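Local structure of peptidoglycan recognition protein 3 (Branchiostoma belcheri tsingtauense, 4Z8I) at residues A[87-92]-A[198-203]. The protein probably hydrolyses the amide bond between N-acetylmuramoyl and L-alanine in bacterial peptidoglycan as a zinc-dependent amidase carrying a chitin-binding domain. Numbering follows the deposited sequence.
Sequences VPKVVI and SLYGHR. With ZN (zinc ion), chain B.
With CG of Y200 anti to its own carbonyl carbon (chi1 -59°), the phenol ring reaches back along the neighbouring strand to K89, whose chi1 of 41° sets CG between backbone N and carbonyl carbon. K89 CB lies at the CE1 edge of the ring, near its plane; beyond CB the chain, bent at chi3, climbs off to one side of that plane, with CD 3.6 Å from Y200 CE1. NZ ends 3.7 Å from Y200 OH, a proximity rather than a bond. V90 O lies in the ring plane at the neighbouring part of the edge, beside CD1.

Beneath these side chains the backbones of 89-92 and 198-201 run parallel, in the alternating bond pattern of a parallel pair. S198 N donates to P88 O, V90 N to S198 O (2.8 Å), Y200 N to V90 O (2.7 Å, nearly straight at 176°) and I92 N to Y200 O. These strands belong to the mixed sheet of the amidase domain, where 197-201 is outermost and 87-94 is flanked on its other side by 158-163. On the face shared by V90, L199 and I92, L199 CD1 packs against V90 CB at 3.9 Å and I92 CG1 at 3.8 Å, while I161 touches V90 and F163 touches I92, both from strand 158-163.

At the C-terminal end a weak bond from H202 N to I92 O (3.1 Å) continues the pairing one residue past the strand, and V91 CG1 rests on H202 CA. The imidazole of H202 binds the zinc ion through ND1 at 2.0 Å, in a site that H93, C210 and a water complete.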
# COMPACT_ATOMS: atom_id res chain seq x y z
N VAL A 87 7.16 8.79 -8.77
CA VAL A 87 5.79 9.12 -9.14
C VAL A 87 5.20 10.21 -8.25
O VAL A 87 5.36 10.18 -7.02
CB VAL A 87 4.91 7.85 -9.15
CG1 VAL A 87 3.46 8.18 -9.41
CG2 VAL A 87 5.43 6.85 -10.17
N PRO A 88 4.54 11.20 -8.87
CA PRO A 88 3.93 12.35 -8.18
C PRO A 88 2.73 11.97 -7.33
O PRO A 88 2.57 12.53 -6.25
CB PRO A 88 3.45 13.23 -9.34
CG PRO A 88 4.23 12.81 -10.51
CD PRO A 88 4.50 11.35 -10.33
N LYS A 89 1.89 11.06 -7.81
CA LYS A 89 0.61 10.83 -7.15
C LYS A 89 0.14 9.37 -7.05
O LYS A 89 0.57 8.52 -7.82
CB LYS A 89 -0.47 11.72 -7.79
CG LYS A 89 -0.40 11.80 -9.30
CD LYS A 89 -1.11 13.05 -9.83
CE LYS A 89 -0.20 14.26 -9.80
NZ LYS A 89 -0.83 15.45 -10.45
N VAL A 90 -0.73 9.10 -6.09
CA VAL A 90 -1.26 7.75 -5.87
C VAL A 90 -2.77 7.75 -6.01
O VAL A 90 -3.46 8.54 -5.37
CB VAL A 90 -0.89 7.23 -4.47
CG1 VAL A 90 -1.39 5.81 -4.27
CG2 VAL A 90 0.61 7.29 -4.25
N VAL A 91 -3.29 6.87 -6.87
CA VAL A 91 -4.73 6.78 -7.11
C VAL A 91 -5.28 5.49 -6.51
O VAL A 91 -4.74 4.41 -6.73
CB VAL A 91 -5.05 6.84 -8.62
CG1 VAL A 91 -6.55 6.86 -8.84
CG2 VAL A 91 -4.42 8.07 -9.24
N ILE A 92 -6.36 5.61 -5.75
CA ILE A 92 -6.96 4.47 -5.07
C ILE A 92 -8.20 3.97 -5.81
O ILE A 92 -9.08 4.76 -6.17
CB ILE A 92 -7.32 4.80 -3.61
CG1 ILE A 92 -6.07 5.25 -2.85
CG2 ILE A 92 -7.97 3.61 -2.93
CD1 ILE A 92 -5.01 4.18 -2.74
N SER A 198 0.78 13.10 -3.80
CA SER A 198 -0.62 13.43 -3.59
C SER A 198 -1.46 12.16 -3.70
O SER A 198 -1.27 11.35 -4.60
CB SER A 198 -1.09 14.47 -4.61
OG SER A 198 -0.42 15.70 -4.42
N LEU A 199 -2.40 12.00 -2.78
CA LEU A 199 -3.27 10.83 -2.78
C LEU A 199 -4.64 11.17 -3.36
O LEU A 199 -5.30 12.10 -2.90
CB LEU A 199 -3.43 10.28 -1.35
CG LEU A 199 -4.30 9.03 -1.19
CD1 LEU A 199 -3.57 7.79 -1.67
CD2 LEU A 199 -4.74 8.86 0.25
N TYR A 200 -5.06 10.41 -4.37
CA TYR A 200 -6.36 10.62 -4.99
C TYR A 200 -7.22 9.36 -4.90
O TYR A 200 -6.70 8.25 -4.87
CB TYR A 200 -6.22 10.98 -6.47
CG TYR A 200 -5.41 12.22 -6.76
CD1 TYR A 200 -4.02 12.19 -6.75
CD2 TYR A 200 -6.03 13.41 -7.10
CE1 TYR A 200 -3.28 13.32 -7.03
CE2 TYR A 200 -5.29 14.55 -7.38
CZ TYR A 200 -3.92 14.49 -7.34
OH TYR A 200 -3.17 15.61 -7.62
N GLY A 201 -8.53 9.55 -4.86
CA GLY A 201 -9.45 8.47 -5.17
C GLY A 201 -9.66 8.52 -6.67
O GLY A 201 -9.39 9.55 -7.29
N HIS A 202 -10.13 7.43 -7.26
CA HIS A 202 -10.35 7.40 -8.71
C HIS A 202 -11.35 8.47 -9.14
O HIS A 202 -11.18 9.11 -10.18
CB HIS A 202 -10.83 6.01 -9.15
CG HIS A 202 -10.87 5.83 -10.64
ND1 HIS A 202 -11.46 4.74 -11.24
CD2 HIS A 202 -10.41 6.60 -11.65
CE1 HIS A 202 -11.35 4.84 -12.55
NE2 HIS A 202 -10.72 5.97 -12.82
N ARG A 203 -12.38 8.68 -8.33
CA ARG A 203 -13.42 9.66 -8.64
C ARG A 203 -12.87 11.09 -8.64
O ARG A 203 -13.47 11.99 -9.23
CB ARG A 203 -14.58 9.55 -7.65
CG ARG A 203 -14.19 9.86 -6.21
CD ARG A 203 -15.39 9.86 -5.28
NE ARG A 203 -16.07 8.57 -5.25
CZ ARG A 203 -17.15 8.31 -4.52
NH1 ARG A 203 -17.68 9.26 -3.77
NH2 ARG A 203 -17.71 7.11 -4.55
ZN ZN B . -11.15 3.07 -10.26
O HOH W 1 -11.19 1.73 -11.69